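Local coordinates for lysine cyclodeaminase (Streptomyces pristinaespiralis, PDB 5YU3), which catalyses the NAD-dependent cyclisation of L-lysine to L-pipecolic acid with release of ammonia, and probably acts on L-ornithine in the same way to give proline, at residues Ala119-Ser130 and Gln149-Val160; Leu23-Leu31 and Glu307-Ala318. All coordinates share one frame; numbering follows the deposited sequence.

Contact 1 (Ala119-Ser130 and Gln149-Val160). With NAD (nicotinamide-adenine-dinucleotide), chain F; PRO (proline), chain G.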
# COMPACT_ATOMS: atom_id res chain seq x y z
N ALA A 119 10.52 14.69 3.80
CA ALA A 119 11.02 15.85 4.54
C ALA A 119 10.77 17.14 3.77
O ALA A 119 10.40 18.16 4.36
CB ALA A 119 12.51 15.67 4.84
N LEU A 120 10.95 17.11 2.44
CA LEU A 120 10.74 18.30 1.63
C LEU A 120 9.28 18.74 1.65
O LEU A 120 8.99 19.92 1.88
CB LEU A 120 11.18 18.04 0.18
CG LEU A 120 12.69 17.84 0.03
CD1 LEU A 120 13.05 17.50 -1.43
CD2 LEU A 120 13.47 19.07 0.49
N ARG A 121 8.34 17.82 1.37
CA ARG A 121 6.96 18.28 1.25
C ARG A 121 6.35 18.61 2.61
O ARG A 121 5.37 19.37 2.67
CB ARG A 121 6.10 17.26 0.46
CG ARG A 121 6.03 15.82 0.99
CD ARG A 121 5.17 15.73 2.26
NE ARG A 121 4.38 14.51 2.34
CZ ARG A 121 3.83 14.05 3.46
NH1 ARG A 121 4.02 14.68 4.63
NH2 ARG A 121 3.09 12.94 3.42
N THR A 122 6.91 18.06 3.69
CA THR A 122 6.42 18.37 5.03
C THR A 122 6.86 19.76 5.45
O THR A 122 6.07 20.52 6.03
CB THR A 122 6.91 17.31 6.01
OG1 THR A 122 6.48 16.02 5.55
CG2 THR A 122 6.33 17.53 7.41
N GLY A 123 8.11 20.12 5.16
CA GLY A 123 8.52 21.51 5.31
C GLY A 123 7.71 22.43 4.43
O GLY A 123 7.27 23.50 4.86
N ALA A 124 7.49 22.03 3.17
CA ALA A 124 6.75 22.88 2.24
C ALA A 124 5.34 23.15 2.73
O ALA A 124 4.84 24.27 2.62
CB ALA A 124 6.71 22.24 0.85
N ALA A 125 4.67 22.13 3.28
CA ALA A 125 3.30 22.32 3.73
C ALA A 125 3.23 23.33 4.86
O ALA A 125 2.35 24.20 4.88
CB ALA A 125 2.69 20.98 4.15
N SER A 126 4.17 23.23 5.82
CA SER A 126 4.25 24.23 6.88
C SER A 126 4.50 25.62 6.30
O SER A 126 3.96 26.61 6.81
CB SER A 126 5.35 23.86 7.88
OG SER A 126 4.98 22.74 8.67
N ALA A 127 5.32 25.72 5.25
CA ALA A 127 5.59 27.01 4.63
C ALA A 127 4.33 27.58 3.98
O ALA A 127 4.07 28.79 4.08
CB ALA A 127 6.71 26.89 3.59
N VAL A 128 3.54 26.73 3.31
CA VAL A 128 2.28 27.20 2.73
C VAL A 128 1.35 27.72 3.83
O VAL A 128 0.75 28.80 3.69
CB VAL A 128 1.60 26.06 1.94
CG1 VAL A 128 0.20 26.48 1.48
CG2 VAL A 128 2.45 25.69 0.74
N ALA A 129 1.21 26.97 4.91
CA ALA A 129 0.31 27.38 5.99
C ALA A 129 0.82 28.63 6.69
O ALA A 129 0.03 29.50 7.08
CB ALA A 129 0.15 26.27 7.02
N SER A 130 2.14 28.73 6.88
CA SER A 130 2.69 29.85 7.64
C SER A 130 2.68 31.14 6.83
O SER A 130 2.56 32.23 7.39
CB SER A 130 4.11 29.53 8.11
OG SER A 130 4.13 28.40 8.96
N GLN A 149 12.66 16.16 10.68
CA GLN A 149 11.71 17.12 10.12
C GLN A 149 12.08 18.55 10.49
O GLN A 149 11.85 19.48 9.70
CB GLN A 149 10.28 16.83 10.59
CG GLN A 149 9.71 15.48 10.15
CD GLN A 149 10.03 15.12 8.71
OE1 GLN A 149 9.75 15.90 7.79
NE2 GLN A 149 10.61 13.93 8.51
N ALA A 150 12.66 18.75 11.67
CA ALA A 150 13.02 20.10 12.09
C ALA A 150 13.96 20.75 11.09
O ALA A 150 13.90 21.97 10.88
CB ALA A 150 13.66 20.06 13.48
N VAL A 151 14.80 19.96 10.42
CA VAL A 151 15.72 20.53 9.43
C VAL A 151 14.94 21.18 8.30
O VAL A 151 15.20 22.33 7.94
CB VAL A 151 16.69 19.44 8.91
CG1 VAL A 151 17.58 20.00 7.77
CG2 VAL A 151 17.53 18.89 10.07
N THR A 152 13.95 20.47 7.73
CA THR A 152 13.23 21.06 6.61
C THR A 152 12.14 22.03 7.06
O THR A 152 11.73 22.88 6.26
CB THR A 152 12.63 19.99 5.71
OG1 THR A 152 11.94 19.02 6.50
CG2 THR A 152 13.74 19.29 4.89
N GLN A 153 11.66 21.92 8.31
CA GLN A 153 10.80 22.97 8.84
C GLN A 153 11.53 24.31 8.85
O GLN A 153 11.03 25.31 8.32
CB GLN A 153 10.33 22.62 10.26
CG GLN A 153 9.38 21.41 10.35
CD GLN A 153 8.04 21.68 9.70
OE1 GLN A 153 7.36 22.65 10.03
NE2 GLN A 153 7.67 20.82 8.74
N LEU A 154 12.74 24.33 9.43
CA LEU A 154 13.53 25.55 9.45
C LEU A 154 13.86 26.01 8.03
O LEU A 154 13.71 27.19 7.70
CB LEU A 154 14.81 25.33 10.26
CG LEU A 154 15.85 26.44 10.07
CD1 LEU A 154 15.28 27.79 10.49
CD2 LEU A 154 17.09 26.15 10.87
N HIS A 155 14.26 25.08 7.16
CA HIS A 155 14.66 25.47 5.82
C HIS A 155 13.49 26.09 5.05
O HIS A 155 13.60 27.21 4.54
CB HIS A 155 15.24 24.27 5.06
CG HIS A 155 15.66 24.61 3.67
ND1 HIS A 155 15.57 23.71 2.62
CD2 HIS A 155 16.17 25.75 3.15
CE1 HIS A 155 16.01 24.29 1.52
NE2 HIS A 155 16.38 25.53 1.81
N ALA A 156 12.36 25.38 4.99
CA ALA A 156 11.20 25.90 4.25
C ALA A 156 10.73 27.23 4.81
O ALA A 156 10.44 28.17 4.06
CB ALA A 156 10.06 24.88 4.27
N LEU A 157 10.60 27.33 6.14
CA LEU A 157 10.09 28.58 6.71
C LEU A 157 11.04 29.73 6.46
O LEU A 157 10.59 30.87 6.24
CB LEU A 157 9.83 28.40 8.21
CG LEU A 157 8.67 27.43 8.47
CD1 LEU A 157 8.60 27.06 9.95
CD2 LEU A 157 7.36 28.02 7.98
N SER A 158 12.36 29.47 6.45
CA SER A 158 13.33 30.52 6.16
C SER A 158 13.21 31.05 4.73
O SER A 158 13.69 32.15 4.46
CB SER A 158 14.76 30.03 6.44
OG SER A 158 15.25 29.24 5.36
N LEU A 159 12.58 30.29 3.82
CA LEU A 159 12.40 30.80 2.46
C LEU A 159 11.16 31.65 2.31
O LEU A 159 11.05 32.37 1.31
CB LEU A 159 12.32 29.64 1.44
CG LEU A 159 13.49 28.66 1.45
CD1 LEU A 159 13.22 27.54 0.48
CD2 LEU A 159 14.81 29.35 1.10
N VAL A 160 10.21 31.58 3.24
CA VAL A 160 8.97 32.33 3.10
C VAL A 160 8.78 33.39 4.17
O VAL A 160 7.87 34.23 4.04
CB VAL A 160 7.75 31.38 3.08
CG1 VAL A 160 7.86 30.41 1.88
CG2 VAL A 160 7.65 30.61 4.37
PA NAD F . 13.11 12.17 14.39
O1A NAD F . 13.23 10.92 15.20
O2A NAD F . 14.18 12.52 13.37
O5B NAD F . 13.07 13.42 15.41
C5B NAD F . 12.10 13.45 16.46
C4B NAD F . 12.75 14.20 17.62
O4B NAD F . 11.77 14.42 18.64
C3B NAD F . 13.86 13.38 18.27
O3B NAD F . 15.11 14.10 18.21
C2B NAD F . 13.40 13.20 19.71
O2B NAD F . 14.45 13.25 20.67
C1B NAD F . 12.47 14.39 19.88
N9A NAD F . 11.48 14.31 20.97
C8A NAD F . 10.81 13.22 21.42
N7A NAD F . 9.96 13.58 22.44
C5A NAD F . 10.11 14.91 22.63
C6A NAD F . 9.55 15.94 23.53
N6A NAD F . 8.61 15.62 24.45
N1A NAD F . 9.97 17.22 23.37
C2A NAD F . 10.90 17.58 22.45
N3A NAD F . 11.46 16.70 21.62
C4A NAD F . 11.11 15.38 21.66
O3 NAD F . 11.66 12.12 13.66
PN NAD F . 11.11 13.12 12.54
O1N NAD F . 11.64 14.51 12.82
O2N NAD F . 11.34 12.48 11.19
O5D NAD F . 9.52 13.08 12.80
C5D NAD F . 8.95 13.77 13.92
C4D NAD F . 7.43 13.63 13.87
O4D NAD F . 6.94 14.16 12.64
C3D NAD F . 6.99 12.17 13.90
O3D NAD F . 5.77 12.08 14.67
C2D NAD F . 6.66 11.88 12.45
O2D NAD F . 5.78 10.76 12.29
C1D NAD F . 6.05 13.20 12.05
N1N NAD F . 5.96 13.44 10.62
C2N NAD F . 4.92 14.16 10.17
C3N NAD F . 4.76 14.42 8.82
C7N NAD F . 3.59 15.24 8.37
O7N NAD F . 3.30 15.29 7.20
N7N NAD F . 2.92 15.94 9.30
C4N NAD F . 5.71 13.96 7.90
C5N NAD F . 6.80 13.24 8.41
C6N NAD F . 6.91 12.99 9.78
N PRO G . 2.94 10.87 8.68
CA PRO G . 4.14 10.66 7.70
C PRO G . 3.73 11.03 6.25
O PRO G . 4.50 10.57 5.39
CB PRO G . 4.43 9.42 7.86
CG PRO G . 4.17 9.18 9.43
CD PRO G . 3.49 10.19 9.87
OXT PRO G . 2.72 11.77 5.95

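Contact 2 (Leu23-Leu31 and Glu307-Ala318)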
# COMPACT_ATOMS: atom_id res chain seq x y z
N LEU A 23 14.86 23.62 -5.10
CA LEU A 23 14.00 22.44 -5.08
C LEU A 23 12.89 22.58 -4.04
O LEU A 23 11.74 22.20 -4.29
CB LEU A 23 14.83 21.18 -4.81
CG LEU A 23 14.06 19.86 -4.85
CD1 LEU A 23 13.51 19.56 -6.25
CD2 LEU A 23 14.96 18.73 -4.36
N MET A 24 13.22 23.15 -2.88
CA MET A 24 12.19 23.40 -1.87
C MET A 24 11.17 24.42 -2.39
O MET A 24 9.96 24.24 -2.21
CB MET A 24 12.83 23.87 -0.56
CG MET A 24 11.81 24.20 0.55
SD MET A 24 10.81 22.78 1.08
CE MET A 24 11.83 22.06 2.35
N ARG A 25 11.63 25.48 -3.06
CA ARG A 25 10.71 26.47 -3.61
C ARG A 25 9.79 25.87 -4.65
O ARG A 25 8.60 26.20 -4.70
CB ARG A 25 11.48 27.65 -4.21
CG ARG A 25 12.01 28.63 -3.14
CD ARG A 25 12.41 29.98 -3.74
NE ARG A 25 12.88 30.91 -2.72
CZ ARG A 25 14.16 31.04 -2.38
NH1 ARG A 25 15.09 30.31 -2.99
NH2 ARG A 25 14.51 31.91 -1.43
N ARG A 26 10.32 24.98 -5.51
CA ARG A 26 9.46 24.31 -6.49
C ARG A 26 8.35 23.53 -5.80
O ARG A 26 7.20 23.57 -6.24
CB ARG A 26 10.27 23.36 -7.38
CG ARG A 26 11.20 24.06 -8.35
CD ARG A 26 11.85 23.06 -9.32
NE ARG A 26 12.97 23.67 -10.03
CZ ARG A 26 13.76 23.03 -10.88
NH1 ARG A 26 13.57 21.73 -11.12
NH2 ARG A 26 14.76 23.68 -11.48
N ILE A 27 8.68 22.82 -4.72
CA ILE A 27 7.67 22.01 -4.04
C ILE A 27 6.68 22.90 -3.29
O ILE A 27 5.48 22.63 -3.28
CB ILE A 27 8.35 20.98 -3.12
CG1 ILE A 27 9.12 19.97 -3.98
CG2 ILE A 27 7.32 20.24 -2.26
CD1 ILE A 27 10.07 19.07 -3.22
N ILE A 28 7.16 23.99 -2.68
CA ILE A 28 6.24 24.96 -2.08
C ILE A 28 5.26 25.48 -3.13
O ILE A 28 4.04 25.52 -2.90
CB ILE A 28 7.02 26.12 -1.42
CG1 ILE A 28 7.73 25.63 -0.16
CG2 ILE A 28 6.07 27.31 -1.14
CD1 ILE A 28 8.77 26.63 0.38
N ASP A 29 5.76 25.88 -4.30
CA ASP A 29 4.88 26.44 -5.33
C ASP A 29 3.88 25.41 -5.83
O ASP A 29 2.69 25.71 -6.01
CB ASP A 29 5.71 26.98 -6.50
CG ASP A 29 6.50 28.24 -6.14
OD1 ASP A 29 6.17 28.90 -5.14
OD2 ASP A 29 7.46 28.56 -6.86
N ARG A 30 4.34 24.18 -6.06
CA ARG A 30 3.44 23.15 -6.58
C ARG A 30 2.39 22.76 -5.55
O ARG A 30 1.22 22.55 -5.89
CB ARG A 30 4.24 21.93 -7.02
CG ARG A 30 5.25 22.26 -8.08
CD ARG A 30 4.56 22.49 -9.41
NE ARG A 30 4.36 21.21 -10.05
CZ ARG A 30 5.22 20.67 -10.91
NH1 ARG A 30 6.34 21.31 -11.24
NH2 ARG A 30 4.96 19.48 -11.43
N LEU A 31 2.80 22.65 -4.29
CA LEU A 31 1.86 22.35 -3.22
C LEU A 31 0.81 23.45 -3.08
O LEU A 31 -0.38 23.17 -2.90
CB LEU A 31 2.63 22.15 -1.92
CG LEU A 31 1.94 21.47 -0.75
CD1 LEU A 31 1.10 20.29 -1.24
CD2 LEU A 31 2.98 21.02 0.28
N GLU A 307 0.23 15.27 -1.35
CA GLU A 307 1.48 16.01 -1.22
C GLU A 307 2.65 15.20 -1.76
O GLU A 307 3.56 15.75 -2.40
CB GLU A 307 1.73 16.40 0.23
CG GLU A 307 0.60 17.21 0.86
CD GLU A 307 0.80 17.46 2.35
OE1 GLU A 307 1.40 16.60 3.03
OE2 GLU A 307 0.35 18.52 2.85
N ASP A 308 2.65 13.90 -1.50
CA ASP A 308 3.71 13.03 -2.00
C ASP A 308 3.66 12.90 -3.51
O ASP A 308 4.70 12.86 -4.18
CB ASP A 308 3.62 11.67 -1.32
CG ASP A 308 3.69 11.79 0.17
OD1 ASP A 308 4.77 12.21 0.65
OD2 ASP A 308 2.70 11.48 0.88
N ALA A 309 2.45 12.81 -4.08
CA ALA A 309 2.32 12.75 -5.53
C ALA A 309 2.84 14.02 -6.18
O ALA A 309 3.48 13.97 -7.24
CB ALA A 309 0.86 12.51 -5.92
N LEU A 310 2.58 15.18 -5.56
CA LEU A 310 3.03 16.44 -6.13
C LEU A 310 4.55 16.58 -6.04
O LEU A 310 5.20 17.00 -7.01
CB LEU A 310 2.36 17.62 -5.43
CG LEU A 310 0.90 17.87 -5.75
CD1 LEU A 310 0.42 19.05 -4.93
CD2 LEU A 310 0.72 18.14 -7.24
N ALA A 311 5.12 16.24 -4.89
CA ALA A 311 6.58 16.29 -4.77
C ALA A 311 7.24 15.28 -5.69
O ALA A 311 8.31 15.55 -6.27
CB ALA A 311 7.01 16.06 -3.33
N MET A 312 6.64 14.09 -5.84
CA MET A 312 7.20 13.12 -6.78
C MET A 312 7.20 13.68 -8.19
O MET A 312 8.18 13.52 -8.93
CB MET A 312 6.41 11.80 -6.72
CG MET A 312 6.93 10.74 -7.70
SD MET A 312 6.49 9.07 -7.16
CE MET A 312 7.36 8.03 -8.35
N GLU A 313 6.12 14.37 -8.58
CA GLU A 313 6.09 14.96 -9.92
C GLU A 313 7.24 15.93 -10.12
O GLU A 313 7.83 15.99 -11.20
CB GLU A 313 4.75 15.67 -10.14
CG GLU A 313 4.50 16.11 -11.57
CD GLU A 313 4.28 14.94 -12.52
OE1 GLU A 313 3.94 13.83 -12.04
OE2 GLU A 313 4.44 15.13 -13.75
N VAL A 314 7.59 16.70 -9.08
CA VAL A 314 8.71 17.63 -9.20
C VAL A 314 10.01 16.87 -9.43
O VAL A 314 10.83 17.26 -10.27
CB VAL A 314 8.79 18.53 -7.95
CG1 VAL A 314 10.09 19.33 -7.98
CG2 VAL A 314 7.58 19.45 -7.90
N PHE A 315 10.22 15.78 -8.69
CA PHE A 315 11.41 14.96 -8.89
C PHE A 315 11.42 14.30 -10.26
O PHE A 315 12.47 14.25 -10.92
CB PHE A 315 11.50 13.89 -7.80
CG PHE A 315 12.17 14.36 -6.55
CD1 PHE A 315 13.55 14.33 -6.44
CD2 PHE A 315 11.43 14.85 -5.49
CE1 PHE A 315 14.18 14.77 -5.28
CE2 PHE A 315 12.05 15.30 -4.33
CZ PHE A 315 13.43 15.26 -4.23
N LEU A 316 10.29 13.76 -10.71
CA LEU A 316 10.28 13.08 -12.00
C LEU A 316 10.50 14.05 -13.15
O LEU A 316 11.12 13.68 -14.16
CB LEU A 316 8.96 12.33 -12.20
CG LEU A 316 8.71 11.17 -11.24
CD1 LEU A 316 7.45 10.42 -11.65
CD2 LEU A 316 9.91 10.23 -11.18
N GLU A 317 9.99 15.28 -13.04
CA GLU A 317 10.26 16.29 -14.06
C GLU A 317 11.75 16.57 -14.17
O GLU A 317 12.31 16.61 -15.28
CB GLU A 317 9.49 17.57 -13.75
CG GLU A 317 7.99 17.47 -14.01
CD GLU A 317 7.24 18.71 -13.56
OE1 GLU A 317 7.89 19.68 -13.15
OE2 GLU A 317 5.99 18.69 -13.62
N ALA A 318 12.42 16.77 -13.03
CA ALA A 318 13.86 17.03 -13.05
C ALA A 318 14.63 15.81 -13.52
O ALA A 318 15.59 15.94 -14.28
CB ALA A 318 14.33 17.47 -11.66
O HOH W 1 11.51 19.85 -11.14

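Contact 1 (Ala119-Ser130 and Gln149-Val160)
Thr-152 and Gln-153 carry most of the polar grip that helix 149-160 has on helix 119-130. With OG1 of Thr-152 placed between its backbone N and carbonyl carbon (chi1 48°), the hydroxyl gives a 2.8 Å hydrogen bond from OG1 to Ala-119 O. It arrives 46° out of the carbonyl plane, on the face opposite to the one used by the helical N-H of Gly-123. Gln-153 is bent at chi2, which brings its amide to Ser-126 and Thr-122: Ser-126 OG donates to OE1 of Gln-153 at 2.7 Å, in the carbonyl plane and on a lone pair, while NE2 makes a weak bond to Thr-122 O. Ser-206 also bonds OE1, so this buried oxygen is well satisfied.

Small residues let the backbones close to 4.4 Å between the CA atoms of Gly-123 and Gln-153. Glycine suits its place because a beta carbon would run into Thr-152 O; already Ala-156 CB lies 3.2 Å from Gly-123 O. Further along, Ala-127 CB nestles against Ala-156 CB and Val-160 CG2, and Leu-157 CD2 lies against CB and OG of Ser-130.

The other end meets the cofactor. The bent chain of Gln-149 brings OE1 up against Ala-119 CA and Thr-122 CB, and its backbone N and NE2 bond NAD O1N and O2N, consistent with the first helix after the opening strand of a Rossmann-type fold. Arg-121 leaves the interface, its NH2 reaching PRO OXT at 2.8 Å.

The helices cross at -44°. Strand 229-232 lines the pair through Asn-231, helix 179-183 packs on helix 148-160 at Ala-150, Val-151 and Leu-154, helix 20-39 touches Leu-120 and Leu-159, and Tyr-341 of the second subunit bonds His-155.

Contact 2 (Leu23-Leu31 and Glu307-Ala318)
Val-314 is the knob of this contact, set into a hole formed by Leu-23, Arg-26, Ile-27 and Arg-30. Its two methyls divide the work: CG1, anti to the backbone N (chi1 171°), meets Leu-23 CD1 at 3.8 Å and lies against Arg-26 CB and Ile-27 CG1, while CG2 turns to Arg-30. A short, branched valine suits the hole, filling it in two directions. Beside it, Leu-23 CD2 comes to 3.8 Å from Phe-315 CZ, the two side chains meeting nearly at right angles, and Ile-27 CD1 lies against Ala-311 CB. At the other end, Leu-31 CD1 rests on Leu-310 CD1 and on the aliphatic CG of Glu-307.

The edge is polar. Arg-30 bends at chi2 and chi3, so that Val-314 CG2 sits 4.0 Å above the centre of one guanidinium face while the ends of NH1 and NH2 meet the carboxylate of Glu-317. In this end-on salt bridge NH1 of Arg-30 bonds Glu-317 OE1 at 3.0 Å, nearly straight at 164°; the NH2 bond to OE2 looks unusually short, and its exact length is doubtful. A methionine in place of Arg-30 would probably leave the Glu-317 carboxylate without its charged mate and Val-314 CG2 without its flat cover. Nearby, a water accepts from Arg-26 NH1 and donates to Val-314 O, 2.8 Å from each, while Arg-26 NE pairs with Glu-22.

The helices, at 134°, join a region near the N terminus to helix 305-321, where the Glu-307 side chain lies about 5 Å from NAD and 6 Å from the bound proline. Helix 8-18 packs on both, helix 115-133 meets Leu-23 and Phe-315 through Leu-120, and strand 94-102 touches Met-312 and Leu-316, with Arg-100 paired to Glu-313.

How the contacts relate
After strand 3-6 and helix 8-18, the chain enters helix 20-39. From there 275 residues separate segment 23-31 from segment 307-318, so contact 2 closes a loop spanning most of the chain. Contact 1 is nested inside that loop, closing 18 residues that include strand 140-144, the opening strand of the parallel, NAD-binding sheet. Contact 1 thus ties the helix leading out of the mixed sheet to the nucleotide-binding domain; contact 2 joins helices from near the two chain ends. Their centres lie 13 Å apart and they touch directly: Leu-120 O lies against Met-24 SD, and Arg-121 NE forms a salt bridge to Asp-308 OD1.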